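Local coordinates for protein NADP-dependent alcohol dehydrogenase (Entamoeba histolytica, PDB 2OUI) that catalyses the NADP-dependent interconversion of alcohols with aldehydes or ketones, as a tetrameric member of the zinc-containing alcohol dehydrogenase family, at residues L7-I12 and I49-D54; D54-H59 and F115-F120; V170-I175 and G192-V197. The protein carries 1 engineered substitution. All blocks are in the same frame, centred on the assembly; numbering follows the deposited sequence.

Contact 1: residues L7-I12 and I49-D54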
ATOM      1  N   LEU A   7     -17.402 -35.468 -16.998  1.00 22.48           N
ATOM      2  CA  LEU A   7     -16.927 -36.585 -17.789  1.00 26.65           C
ATOM      3  C   LEU A   7     -16.324 -36.096 -19.104  1.00 30.70           C
ATOM      4  O   LEU A   7     -15.515 -36.785 -19.728  1.00 35.97           O
ATOM      5  CB  LEU A   7     -18.072 -37.543 -18.056  1.00 25.59           C
ATOM      6  CG  LEU A   7     -18.872 -38.011 -16.840  1.00 23.14           C
ATOM      7  CD1 LEU A   7     -20.010 -38.907 -17.273  1.00 24.22           C
ATOM      8  CD2 LEU A   7     -17.966 -38.716 -15.856  1.00 25.66           C
ATOM      9  N   GLY A   8     -16.738 -34.911 -19.521  1.00 31.19           N
ATOM     10  CA  GLY A   8     -16.232 -34.278 -20.733  1.00 31.88           C
ATOM     11  C   GLY A   8     -16.930 -32.943 -20.819  1.00 32.34           C
ATOM     12  O   GLY A   8     -17.856 -32.690 -20.045  1.00 33.03           O
ATOM     13  N   ILE A   9     -16.494 -32.077 -21.729  1.00 31.19           N
ATOM     14  CA  ILE A   9     -17.217 -30.828 -21.961  1.00 32.66           C
ATOM     15  C   ILE A   9     -18.682 -31.165 -22.239  1.00 30.93           C
ATOM     16  O   ILE A   9     -18.981 -32.006 -23.088  1.00 29.71           O
ATOM     17  CB  ILE A   9     -16.566 -29.964 -23.077  1.00 33.75           C
ATOM     18  CG1 ILE A   9     -15.242 -29.390 -22.552  1.00 31.43           C
ATOM     19  CG2 ILE A   9     -17.516 -28.833 -23.531  1.00 33.72           C
ATOM     20  CD1 ILE A   9     -14.429 -28.600 -23.578  1.00 36.11           C
ATOM     21  N   GLY A  10     -19.577 -30.551 -21.462  1.00 29.73           N
ATOM     22  CA  GLY A  10     -21.019 -30.756 -21.615  1.00 28.14           C
ATOM     23  C   GLY A  10     -21.639 -32.013 -21.010  1.00 26.84           C
ATOM     24  O   GLY A  10     -22.812 -32.287 -21.266  1.00 27.50           O
ATOM     25  N   ARG A  11     -20.884 -32.777 -20.216  1.00 25.56           N
ATOM     26  CA  ARG A  11     -21.369 -34.070 -19.682  1.00 26.00           C
ATOM     27  C   ARG A  11     -20.998 -34.256 -18.211  1.00 25.80           C
ATOM     28  O   ARG A  11     -19.832 -34.121 -17.836  1.00 26.59           O
ATOM     29  CB  ARG A  11     -20.797 -35.265 -20.471  1.00 27.65           C
ATOM     30  CG  ARG A  11     -21.562 -35.690 -21.700  1.00 30.58           C
ATOM     31  CD  ARG A  11     -21.025 -37.006 -22.308  1.00 29.94           C
ATOM     32  NE  ARG A  11     -19.559 -37.062 -22.321  1.00 33.85           N
ATOM     33  CZ  ARG A  11     -18.825 -37.993 -21.706  1.00 35.37           C
ATOM     34  NH1 ARG A  11     -19.400 -38.974 -21.017  1.00 28.15           N
ATOM     35  NH2 ARG A  11     -17.501 -37.946 -21.793  1.00 34.44           N
ATOM     36  N   ILE A  12     -21.985 -34.571 -17.375  1.00 24.11           N
ATOM     37  CA  ILE A  12     -21.713 -34.877 -15.969  1.00 21.75           C
ATOM     38  C   ILE A  12     -22.388 -36.173 -15.585  1.00 21.34           C
ATOM     39  O   ILE A  12     -23.381 -36.564 -16.192  1.00 21.18           O
ATOM     40  CB  ILE A  12     -22.154 -33.747 -14.975  1.00 20.71           C
ATOM     41  CG1 ILE A  12     -23.692 -33.650 -14.852  1.00 21.93           C
ATOM     42  CG2 ILE A  12     -21.522 -32.410 -15.333  1.00 19.63           C
ATOM     43  CD1 ILE A  12     -24.118 -32.524 -13.846  1.00 24.23           C
ATOM     44  N   ILE A  49     -12.111 -23.477 -19.016  1.00 32.80           N
ATOM     45  CA  ILE A  49     -10.728 -23.741 -18.579  1.00 33.11           C
ATOM     46  C   ILE A  49     -10.160 -25.048 -19.136  1.00 34.28           C
ATOM     47  O   ILE A  49      -9.273 -25.657 -18.528  1.00 35.08           O
ATOM     48  CB  ILE A  49     -10.557 -23.667 -17.029  1.00 32.63           C
ATOM     49  CG1 ILE A  49     -11.513 -24.635 -16.317  1.00 34.85           C
ATOM     50  CG2 ILE A  49     -10.670 -22.194 -16.546  1.00 32.05           C
ATOM     51  CD1 ILE A  49     -11.324 -24.722 -14.800  1.00 33.54           C
ATOM     52  N   GLY A  50     -10.676 -25.457 -20.297  1.00 32.91           N
ATOM     53  CA  GLY A  50     -10.199 -26.630 -21.004  1.00 33.94           C
ATOM     54  C   GLY A  50     -10.994 -27.882 -20.690  1.00 35.50           C
ATOM     55  O   GLY A  50     -11.729 -27.919 -19.707  1.00 35.71           O
ATOM     56  N   ASP A  51     -10.829 -28.911 -21.518  1.00 33.67           N
ATOM     57  CA  ASP A  51     -11.515 -30.186 -21.331  1.00 36.63           C
ATOM     58  C   ASP A  51     -10.970 -30.901 -20.094  1.00 38.06           C
ATOM     59  O   ASP A  51      -9.829 -30.669 -19.668  1.00 37.46           O
ATOM     60  CB  ASP A  51     -11.358 -31.065 -22.586  1.00 37.03           C
ATOM     61  CG  ASP A  51     -12.324 -32.275 -22.620  1.00 41.20           C
ATOM     62  OD1 ASP A  51     -13.176 -32.435 -21.724  1.00 43.43           O
ATOM     63  OD2 ASP A  51     -12.230 -33.083 -23.563  1.00 44.98           O
ATOM     64  N   ARG A  52     -11.814 -31.740 -19.503  1.00 37.96           N
ATOM     65  CA  ARG A  52     -11.429 -32.603 -18.393  1.00 38.49           C
ATOM     66  C   ARG A  52     -12.108 -33.934 -18.592  1.00 39.98           C
ATOM     67  O   ARG A  52     -13.122 -34.042 -19.287  1.00 39.53           O
ATOM     68  CB  ARG A  52     -11.881 -32.031 -17.049  1.00 37.99           C
ATOM     69  CG  ARG A  52     -11.436 -30.615 -16.767  1.00 35.02           C
ATOM     70  CD  ARG A  52     -10.024 -30.596 -16.198  1.00 32.22           C
ATOM     71  NE  ARG A  52      -9.701 -29.275 -15.676  1.00 35.38           N
ATOM     72  CZ  ARG A  52      -9.261 -28.267 -16.420  1.00 39.38           C
ATOM     73  NH1 ARG A  52      -9.090 -28.432 -17.731  1.00 39.97           N
ATOM     74  NH2 ARG A  52      -9.007 -27.094 -15.857  1.00 39.65           N
ATOM     75  N   HIS A  53     -11.525 -34.964 -18.012  1.00 40.14           N
ATOM     76  CA  HIS A  53     -12.207 -36.237 -17.922  0.50 39.38           C
ATOM     77  C   HIS A  53     -12.076 -36.744 -16.494  1.00 37.20           C
ATOM     78  O   HIS A  53     -11.015 -36.573 -15.851  1.00 38.88           O
ATOM     79  CB  HIS A  53     -11.686 -37.235 -18.966  0.50 41.50           C
ATOM     80  CG  HIS A  53     -12.374 -37.136 -20.298  0.50 43.30           C
ATOM     81  ND1 HIS A  53     -12.497 -35.949 -20.992  0.50 40.49           N
ATOM     82  CD2 HIS A  53     -12.965 -38.083 -21.067  0.50 44.17           C
ATOM     83  CE1 HIS A  53     -13.142 -36.168 -22.124  0.50 46.55           C
ATOM     84  NE2 HIS A  53     -13.436 -37.455 -22.196  0.50 44.42           N
ATOM     85  N   ASP A  54     -13.194 -37.266 -16.001  1.00 32.14           N
ATOM     86  CA  ASP A  54     -13.353 -37.860 -14.676  0.50 28.92           C
ATOM     87  C   ASP A  54     -12.988 -36.980 -13.477  1.00 26.52           C
ATOM     88  O   ASP A  54     -12.632 -37.476 -12.422  1.00 24.72           O
ATOM     89  CB  ASP A  54     -12.686 -39.236 -14.645  0.50 29.24           C
ATOM     90  CG  ASP A  54     -13.180 -40.138 -15.778  0.50 33.86           C
ATOM     91  OD1 ASP A  54     -14.243 -39.815 -16.368  0.50 33.81           O
ATOM     92  OD2 ASP A  54     -12.514 -41.155 -16.085  0.50 29.38           O
TER
HETATM   93  O   HOH W   1     -15.065 -33.618 -24.301  1.00 46.39           O
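Gly8 and Arg52 bring their backbones directly together at the close-packed heart of this small surface contact. The carbonyl oxygen of Arg52 takes a CA-H...O contact from Gly8, CA to O 3.4 Å, and the bare CA of Gly8 fits close to the His53 ring and the Arg11 guanidinium. Beside it, the carbonyl oxygen of Leu7 lies over the centre of the His53 imidazole, 3.1 Å above the ring plane. The ring therefore receives this oxygen on its face, and none of its nitrogens hydrogen-bonds to it. This placement holds for one of two modelled His53 conformers and is to that extent uncertain. Residues 7-12 form the tip of a beta-hairpin between strands 2-8 and 11-16. A type II turn from Gly8 to Arg11 closes it, with Gly10 at the third position taking the positive phi (80°) usual there, and the bond from Leu7 N to Arg11 O secures the neck. The loop leading from helix 38-46 to strand 55-56 lies against this tip. Within that loop the Arg52 side chain is firmly held, turned away from the hairpin: NH1 is bonded to Asp51 O (3.0 Å) and Ile49 O (2.9 Å), and NE to the carbonyl oxygen of Asn114. Toward solvent the grip slackens. Asp51 has CG anti to its backbone N (chi1 -166°), which brings OD1 back to the amide of Arg52 for a weak bond of 2.7 Å from N. The same OD1 receives only a weak, bent bond from Ile9 N (3.3 Å, 135° at the hydrogen). A water extends this link, donating to Asp51 OD2 at 3.0 Å and accepting weakly from Ile9 N, while the Ile9 CD1 methyl rests against Asp51 CA at 4.0 Å.

Contact 2: residues D54-H59 and F115-F120. With ZN (zinc ion), chain E.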
ATOM      1  N   ASP A  54     -13.194 -37.266 -16.001  1.00 32.14           N
ATOM      2  CA  ASP A  54     -13.353 -37.860 -14.676  0.50 28.92           C
ATOM      3  C   ASP A  54     -12.988 -36.980 -13.477  1.00 26.52           C
ATOM      4  O   ASP A  54     -12.632 -37.476 -12.422  1.00 24.72           O
ATOM      5  CB  ASP A  54     -12.686 -39.236 -14.645  0.50 29.24           C
ATOM      6  CG  ASP A  54     -13.180 -40.138 -15.778  0.50 33.86           C
ATOM      7  OD1 ASP A  54     -14.243 -39.815 -16.368  0.50 33.81           O
ATOM      8  OD2 ASP A  54     -12.514 -41.155 -16.085  0.50 29.38           O
ATOM      9  N   MET A  55     -13.141 -35.668 -13.636  1.00 24.81           N
ATOM     10  CA  MET A  55     -12.873 -34.732 -12.533  1.00 23.24           C
ATOM     11  C   MET A  55     -14.103 -34.519 -11.657  1.00 23.72           C
ATOM     12  O   MET A  55     -15.125 -33.983 -12.114  1.00 22.57           O
ATOM     13  CB  MET A  55     -12.383 -33.373 -13.037  1.00 25.15           C
ATOM     14  CG  MET A  55     -12.105 -32.406 -11.902  1.00 20.53           C
ATOM     15  SD  MET A  55     -11.513 -30.829 -12.489  1.00 27.02           S
ATOM     16  CE  MET A  55     -13.052 -30.190 -13.170  1.00 25.19           C
ATOM     17  N   ILE A  56     -13.990 -34.895 -10.386  1.00 22.35           N
ATOM     18  CA  ILE A  56     -15.071 -34.653  -9.428  1.00 23.25           C
ATOM     19  C   ILE A  56     -15.303 -33.153  -9.225  1.00 22.82           C
ATOM     20  O   ILE A  56     -14.345 -32.384  -9.165  1.00 22.95           O
ATOM     21  CB  ILE A  56     -14.823 -35.370  -8.098  1.00 23.06           C
ATOM     22  CG1 ILE A  56     -14.867 -36.888  -8.366  1.00 25.91           C
ATOM     23  CG2 ILE A  56     -15.865 -34.920  -7.065  1.00 24.63           C
ATOM     24  CD1 ILE A  56     -14.494 -37.761  -7.194  1.00 32.83           C
ATOM     25  N   LEU A  57     -16.580 -32.754  -9.170  1.00 20.87           N
ATOM     26  CA  LEU A  57     -16.937 -31.337  -9.192  1.00 19.93           C
ATOM     27  C   LEU A  57     -17.105 -30.785  -7.788  1.00 21.39           C
ATOM     28  O   LEU A  57     -17.012 -31.532  -6.819  1.00 20.82           O
ATOM     29  CB  LEU A  57     -18.205 -31.122 -10.023  1.00 19.20           C
ATOM     30  CG  LEU A  57     -18.007 -31.406 -11.513  1.00 21.82           C
ATOM     31  CD1 LEU A  57     -19.342 -31.522 -12.184  1.00 23.66           C
ATOM     32  CD2 LEU A  57     -17.163 -30.294 -12.148  1.00 25.87           C
ATOM     33  N   GLY A  58     -17.329 -29.475  -7.695  1.00 20.47           N
ATOM     34  CA  GLY A  58     -17.581 -28.816  -6.417  1.00 19.74           C
ATOM     35  C   GLY A  58     -16.372 -28.330  -5.642  1.00 19.86           C
ATOM     36  O   GLY A  58     -15.314 -28.985  -5.603  1.00 21.90           O
ATOM     37  N   HIS A  59     -16.524 -27.175  -5.001  1.00 21.39           N
ATOM     38  CA  HIS A  59     -15.445 -26.582  -4.231  1.00 20.71           C
ATOM     39  C   HIS A  59     -15.955 -25.757  -3.042  1.00 21.35           C
ATOM     40  O   HIS A  59     -15.271 -24.843  -2.565  1.00 22.59           O
ATOM     41  CB  HIS A  59     -14.512 -25.744  -5.124  1.00 22.09           C
ATOM     42  CG  HIS A  59     -15.223 -24.778  -6.034  1.00 21.66           C
ATOM     43  ND1 HIS A  59     -15.440 -25.040  -7.370  1.00 24.85           N
ATOM     44  CD2 HIS A  59     -15.746 -23.547  -5.804  1.00 22.44           C
ATOM     45  CE1 HIS A  59     -16.088 -24.023  -7.918  1.00 22.48           C
ATOM     46  NE2 HIS A  59     -16.285 -23.104  -6.989  1.00 24.15           N
ATOM     47  N   PHE A 115      -8.428 -28.517 -11.339  1.00 24.87           N
ATOM     48  CA  PHE A 115      -7.629 -29.607 -11.873  1.00 28.10           C
ATOM     49  C   PHE A 115      -7.508 -30.786 -10.891  1.00 28.13           C
ATOM     50  O   PHE A 115      -6.889 -31.794 -11.224  1.00 31.14           O
ATOM     51  CB  PHE A 115      -6.239 -29.109 -12.301  1.00 28.34           C
ATOM     52  CG  PHE A 115      -5.487 -28.394 -11.201  1.00 32.15           C
ATOM     53  CD1 PHE A 115      -4.765 -29.117 -10.246  1.00 35.83           C
ATOM     54  CD2 PHE A 115      -5.500 -27.005 -11.123  1.00 27.45           C
ATOM     55  CE1 PHE A 115      -4.065 -28.459  -9.226  1.00 31.34           C
ATOM     56  CE2 PHE A 115      -4.816 -26.355 -10.112  1.00 29.29           C
ATOM     57  CZ  PHE A 115      -4.103 -27.091  -9.160  1.00 31.84           C
ATOM     58  N   LYS A 116      -8.102 -30.641  -9.700  1.00 25.08           N
ATOM     59  CA  LYS A 116      -8.108 -31.686  -8.656  1.00 23.84           C
ATOM     60  C   LYS A 116      -9.555 -32.090  -8.405  1.00 22.92           C
ATOM     61  O   LYS A 116     -10.473 -31.269  -8.524  1.00 23.07           O
ATOM     62  CB  LYS A 116      -7.481 -31.142  -7.359  1.00 23.95           C
ATOM     63  CG  LYS A 116      -7.475 -32.096  -6.130  1.00 24.76           C
ATOM     64  CD  LYS A 116      -6.916 -31.405  -4.871  1.00 25.98           C
ATOM     65  CE  LYS A 116      -6.747 -32.390  -3.716  1.00 20.77           C
ATOM     66  NZ  LYS A 116      -6.125 -31.709  -2.502  1.00 22.25           N
ATOM     67  N   ASP A 117      -9.770 -33.357  -8.063  1.00 24.21           N
ATOM     68  CA  ASP A 117     -11.112 -33.801  -7.695  1.00 23.92           C
ATOM     69  C   ASP A 117     -11.637 -32.923  -6.555  1.00 23.15           C
ATOM     70  O   ASP A 117     -10.938 -32.677  -5.553  1.00 26.50           O
ATOM     71  CB  ASP A 117     -11.101 -35.251  -7.248  1.00 22.24           C
ATOM     72  CG  ASP A 117     -10.931 -36.241  -8.399  1.00 29.55           C
ATOM     73  OD1 ASP A 117     -11.353 -35.958  -9.544  1.00 24.91           O
ATOM     74  OD2 ASP A 117     -10.385 -37.333  -8.145  1.00 29.89           O
ATOM     75  N   GLY A 118     -12.867 -32.448  -6.718  1.00 22.35           N
ATOM     76  CA  GLY A 118     -13.472 -31.508  -5.770  1.00 21.58           C
ATOM     77  C   GLY A 118     -14.244 -32.221  -4.676  1.00 22.39           C
ATOM     78  O   GLY A 118     -13.948 -33.368  -4.365  1.00 21.80           O
ATOM     79  N   VAL A 119     -15.217 -31.521  -4.113  1.00 21.85           N
ATOM     80  CA  VAL A 119     -15.832 -31.881  -2.844  1.00 22.65           C
ATOM     81  C   VAL A 119     -17.125 -32.681  -2.986  1.00 21.87           C
ATOM     82  O   VAL A 119     -17.697 -33.112  -1.965  1.00 23.37           O
ATOM     83  CB  VAL A 119     -16.041 -30.629  -1.920  1.00 23.52           C
ATOM     84  CG1 VAL A 119     -14.696 -29.950  -1.614  1.00 16.00           C
ATOM     85  CG2 VAL A 119     -17.034 -29.636  -2.518  1.00 24.77           C
ATOM     86  N   PHE A 120     -17.605 -32.891  -4.219  1.00 20.17           N
ATOM     87  CA  PHE A 120     -18.871 -33.637  -4.422  1.00 19.97           C
ATOM     88  C   PHE A 120     -18.640 -35.148  -4.418  1.00 20.58           C
ATOM     89  O   PHE A 120     -18.989 -35.840  -5.365  1.00 21.70           O
ATOM     90  CB  PHE A 120     -19.594 -33.238  -5.720  1.00 19.61           C
ATOM     91  CG  PHE A 120     -20.110 -31.804  -5.738  1.00 19.78           C
ATOM     92  CD1 PHE A 120     -20.224 -31.061  -4.569  1.00 20.68           C
ATOM     93  CD2 PHE A 120     -20.545 -31.239  -6.940  1.00 21.63           C
ATOM     94  CE1 PHE A 120     -20.728 -29.756  -4.594  1.00 21.90           C
ATOM     95  CE2 PHE A 120     -21.041 -29.939  -6.977  1.00 24.42           C
ATOM     96  CZ  PHE A 120     -21.145 -29.196  -5.811  1.00 26.26           C
TER
HETATM   97 ZN    ZN E 361     -17.070 -21.193  -7.099  1.00 19.45          ZN
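The segment leading to the zinc ligand His59 packs here on the loop 115-120 of the GroES-like domain. Strand 55-56 joins the edge of a three-stranded sheet, with Asp54 and Met55 both facing Met6 in a G1 bulge. On its other flank Asp117 OD1 accepts Ile56 N at 3.0 Å, nearly straight (170°), though the amide comes from above the carboxylate plane. Three backbone bonds follow, although the chains cross at a steep angle and form no regular strand pair: Gly118 N donates to Ile56 O, Val119 N to Gly58 O and Phe120 N to Leu57 O, the first at 2.9 Å. Close contact of the two glycines lets Gly118 CA reach Gly58 O at 3.1 Å in a CA-H...O contact. With CG beside its backbone N (chi1 -66°), Phe120 turns one ring face to Gly58, whose CA sits 3.5 Å from the ring centroid and only 8° off its normal, a CH-pi contact. Ring atom CD2 also touches Leu57 CB at 3.9 Å. Beyond Gly58, the His59 side chain leaves the backbone on the side away from the loop, and its NE2 binds zinc at 2.1 Å alongside Cys37 and Asp150, while ND1 is hydrogen-bonded to the hydroxyl of Ser113. Asp117 OD2 forms a salt bridge with Lys17, which would favour the charged carboxylate that receives Ile56. Held by Ser113 at ND1 and by the metal at NE2, the imidazole has its rotation fixed.

Contact 3: residues V170-I175 and G192-V197. With EDO (1,2-ethanediol), chain J.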
ATOM      1  N   VAL A 170     -19.824   3.392  -4.533  1.00 20.53           N
ATOM      2  CA  VAL A 170     -19.331   2.176  -5.151  1.00 22.87           C
ATOM      3  C   VAL A 170     -20.433   1.638  -6.055  1.00 19.95           C
ATOM      4  O   VAL A 170     -21.629   1.799  -5.738  1.00 21.50           O
ATOM      5  CB  VAL A 170     -18.956   1.119  -4.069  1.00 22.78           C
ATOM      6  CG1 VAL A 170     -18.681  -0.294  -4.682  1.00 24.16           C
ATOM      7  CG2 VAL A 170     -17.730   1.597  -3.217  1.00 23.23           C
ATOM      8  N   CYS A 171     -20.042   1.012  -7.161  1.00 22.89           N
ATOM      9  CA  CYS A 171     -21.004   0.230  -7.954  1.00 22.79           C
ATOM     10  C   CYS A 171     -20.563  -1.231  -7.966  1.00 21.92           C
ATOM     11  O   CYS A 171     -19.406  -1.514  -8.240  1.00 22.67           O
ATOM     12  CB  CYS A 171     -21.069   0.733  -9.392  1.00 24.29           C
ATOM     13  SG  CYS A 171     -22.279  -0.168 -10.394  1.00 25.53           S
ATOM     14  N   VAL A 172     -21.483  -2.138  -7.646  1.00 22.75           N
ATOM     15  CA  VAL A 172     -21.254  -3.578  -7.833  1.00 21.34           C
ATOM     16  C   VAL A 172     -22.052  -4.025  -9.053  1.00 22.72           C
ATOM     17  O   VAL A 172     -23.281  -3.861  -9.083  1.00 22.35           O
ATOM     18  CB  VAL A 172     -21.748  -4.380  -6.602  1.00 21.99           C
ATOM     19  CG1 VAL A 172     -21.566  -5.876  -6.859  1.00 23.83           C
ATOM     20  CG2 VAL A 172     -20.990  -3.943  -5.350  1.00 20.38           C
ATOM     21  N   ILE A 173     -21.362  -4.538 -10.073  1.00 21.77           N
ATOM     22  CA  ILE A 173     -22.052  -5.002 -11.287  1.00 21.67           C
ATOM     23  C   ILE A 173     -22.154  -6.521 -11.232  1.00 23.15           C
ATOM     24  O   ILE A 173     -21.140  -7.223 -11.296  1.00 23.04           O
ATOM     25  CB  ILE A 173     -21.324  -4.569 -12.584  1.00 22.60           C
ATOM     26  CG1 ILE A 173     -21.106  -3.060 -12.588  1.00 25.61           C
ATOM     27  CG2 ILE A 173     -22.131  -4.999 -13.809  1.00 22.25           C
ATOM     28  CD1 ILE A 173     -20.171  -2.557 -13.688  1.00 21.42           C
ATOM     29  N   GLY A 174     -23.381  -7.008 -11.072  1.00 24.18           N
ATOM     30  CA  GLY A 174     -23.659  -8.427 -11.052  1.00 25.84           C
ATOM     31  C   GLY A 174     -23.959  -8.783  -9.627  1.00 25.28           C
ATOM     32  O   GLY A 174     -23.101  -8.654  -8.755  1.00 27.92           O
ATOM     33  N   ILE A 175     -25.190  -9.205  -9.377  1.00 25.82           N
ATOM     34  CA  ILE A 175     -25.688  -9.452  -8.032  0.50 26.15           C
ATOM     35  C   ILE A 175     -26.160 -10.906  -7.824  1.00 27.33           C
ATOM     36  O   ILE A 175     -27.205 -11.117  -7.243  1.00 27.42           O
ATOM     37  CB  ILE A 175     -26.831  -8.448  -7.686  0.50 26.51           C
ATOM     38  CG1 ILE A 175     -26.378  -7.002  -7.919  0.50 28.09           C
ATOM     39  CG2 ILE A 175     -27.275  -8.576  -6.247  0.50 28.45           C
ATOM     40  CD1 ILE A 175     -25.207  -6.576  -7.042  0.50 26.60           C
ATOM     41  N   GLY A 192     -20.400   4.195   1.302  1.00 21.87           N
ATOM     42  CA  GLY A 192     -21.597   4.947   1.618  1.00 23.16           C
ATOM     43  C   GLY A 192     -22.664   4.571   0.606  1.00 23.60           C
ATOM     44  O   GLY A 192     -23.387   3.586   0.776  1.00 23.58           O
ATOM     45  N   ARG A 193     -22.758   5.338  -0.473  1.00 19.76           N
ATOM     46  CA  ARG A 193     -23.739   4.995  -1.488  1.00 20.14           C
ATOM     47  C   ARG A 193     -23.227   3.776  -2.256  1.00 20.01           C
ATOM     48  O   ARG A 193     -22.062   3.741  -2.689  1.00 22.53           O
ATOM     49  CB  ARG A 193     -23.944   6.192  -2.421  1.00 21.41           C
ATOM     50  CG  ARG A 193     -25.036   5.997  -3.430  1.00 26.15           C
ATOM     51  CD  ARG A 193     -25.428   7.337  -4.058  1.00 29.54           C
ATOM     52  NE  ARG A 193     -26.716   7.235  -4.727  1.00 26.51           N
ATOM     53  CZ  ARG A 193     -27.188   8.141  -5.570  1.00 30.35           C
ATOM     54  NH1 ARG A 193     -26.470   9.235  -5.853  1.00 28.61           N
ATOM     55  NH2 ARG A 193     -28.377   7.955  -6.133  1.00 29.21           N
ATOM     56  N   ILE A 194     -24.078   2.747  -2.391  1.00 22.60           N
ATOM     57  CA  ILE A 194     -23.701   1.555  -3.154  1.00 21.31           C
ATOM     58  C   ILE A 194     -24.763   1.262  -4.217  1.00 23.65           C
ATOM     59  O   ILE A 194     -25.919   0.983  -3.875  1.00 22.32           O
ATOM     60  CB  ILE A 194     -23.488   0.280  -2.244  1.00 19.78           C
ATOM     61  CG1 ILE A 194     -22.360   0.498  -1.237  1.00 19.72           C
ATOM     62  CG2 ILE A 194     -23.132  -0.927  -3.088  1.00 20.99           C
ATOM     63  CD1 ILE A 194     -22.354  -0.557  -0.095  1.00 23.21           C
ATOM     64  N   PHE A 195     -24.381   1.375  -5.497  1.00 21.60           N
ATOM     65  CA  PHE A 195     -25.255   0.983  -6.610  1.00 21.35           C
ATOM     66  C   PHE A 195     -25.048  -0.501  -6.857  1.00 22.84           C
ATOM     67  O   PHE A 195     -23.913  -0.960  -6.883  1.00 23.82           O
ATOM     68  CB  PHE A 195     -24.871   1.718  -7.893  1.00 21.66           C
ATOM     69  CG  PHE A 195     -25.054   3.209  -7.815  1.00 17.92           C
ATOM     70  CD1 PHE A 195     -24.011   4.032  -7.399  1.00 21.91           C
ATOM     71  CD2 PHE A 195     -26.263   3.771  -8.163  1.00 19.04           C
ATOM     72  CE1 PHE A 195     -24.208   5.423  -7.327  1.00 21.67           C
ATOM     73  CE2 PHE A 195     -26.466   5.157  -8.100  1.00 24.62           C
ATOM     74  CZ  PHE A 195     -25.417   5.981  -7.685  1.00 20.61           C
ATOM     75  N   ALA A 196     -26.136  -1.228  -7.056  1.00 22.50           N
ATOM     76  CA  ALA A 196     -26.079  -2.678  -7.315  1.00 22.62           C
ATOM     77  C   ALA A 196     -26.784  -2.911  -8.651  1.00 22.62           C
ATOM     78  O   ALA A 196     -27.990  -2.700  -8.774  1.00 21.47           O
ATOM     79  CB  ALA A 196     -26.779  -3.447  -6.186  1.00 21.10           C
ATOM     80  N   VAL A 197     -26.017  -3.326  -9.653  1.00 21.56           N
ATOM     81  CA  VAL A 197     -26.548  -3.535 -10.983  1.00 23.29           C
ATOM     82  C   VAL A 197     -26.968  -4.999 -11.100  1.00 24.49           C
ATOM     83  O   VAL A 197     -26.132  -5.912 -11.084  1.00 25.07           O
ATOM     84  CB  VAL A 197     -25.496  -3.197 -12.057  1.00 23.02           C
ATOM     85  CG1 VAL A 197     -26.041  -3.488 -13.452  1.00 24.68           C
ATOM     86  CG2 VAL A 197     -25.050  -1.728 -11.918  1.00 23.31           C
TER
HETATM   87  C1  EDO J2003     -29.081 -10.804 -10.879  1.00 35.36           C
HETATM   88  O1  EDO J2003     -29.532  -9.957 -11.941  1.00 32.83           O
HETATM   89  C2  EDO J2003     -27.581 -11.016 -11.028  1.00 31.45           C
HETATM   90  O2  EDO J2003     -26.986  -9.838 -11.602  1.00 30.72           O
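Backbone hydrogen bonds between Val170-Gly174 and Arg193-Val197 join two neighbouring parallel strands of a Rossmann fold. Val170 N binds Arg193 O, Val172 N binds Phe195 O at 2.8 Å and Gly174 N binds Val197 O; in return Phe195 N and Val197 N reach Val170 O and Val172 O. Val197 to Val172 is almost perfectly straight, 177° at the hydrogen. The strands run 15° apart and are connected by helix 177-188, a beta-alpha-beta crossover. Apolar packing follows the alternation of the strands. On one face, chi1 of Cys171 (-178°) swings the sulfur opposite its amide nitrogen, to 3.5 Å between SG and Val197 CG2, while Ile173 lies alongside Val197, CG2 to CB 4.2 Å. Helix 223-230 covers Cys171 and Val197 there. On the other face Val172 CG2 meets Ile194 CG2 at 4.3 Å, and Ile175, modelled in two conformers, places CD1 of one of them 3.6 Å from Ala196 CB. Helix 177-188 packs on Val172 and Ile175. Within the second segment, Phe195 CZ lies 3.4 Å above the centre of the Arg193 guanidinium, whose NH2 forms a salt bridge with Asp214. Gly174 appears to be the first glycine of a Rossmann-like GxGxxG pattern. Ile175 N donates to O2 of a 1,2-ethanediol, probably from the crystallisation liquor, at 2.9 Å; Ser199 N and Arg200 N also bond to the diol. These N-H groups are placed to donate to oxygen, which is consistent with, though no proof of, a cofactor site there.

From the N terminus, contact 1 closes first, tying the N-terminal hairpin 7-12 to the loop after helix 38-46 across 36 intervening residues. Contact 2 begins at Asp54, which it shares with contact 1, and after 55 residues ties strand 55-56 and the zinc ligand to the loop 115-120 of the GroES-like domain; the two neither nest nor cross. They also touch in space, Ile12 CG2 lying 3.9 Å from Leu57 CD1, and both reach the sheet of strands 2-8 and 55-56. Contact 3 comes later, a short loop around helix 177-188 that pairs two strands of the nucleotide-binding sheet, its centre about 32 Å from that of contact 2.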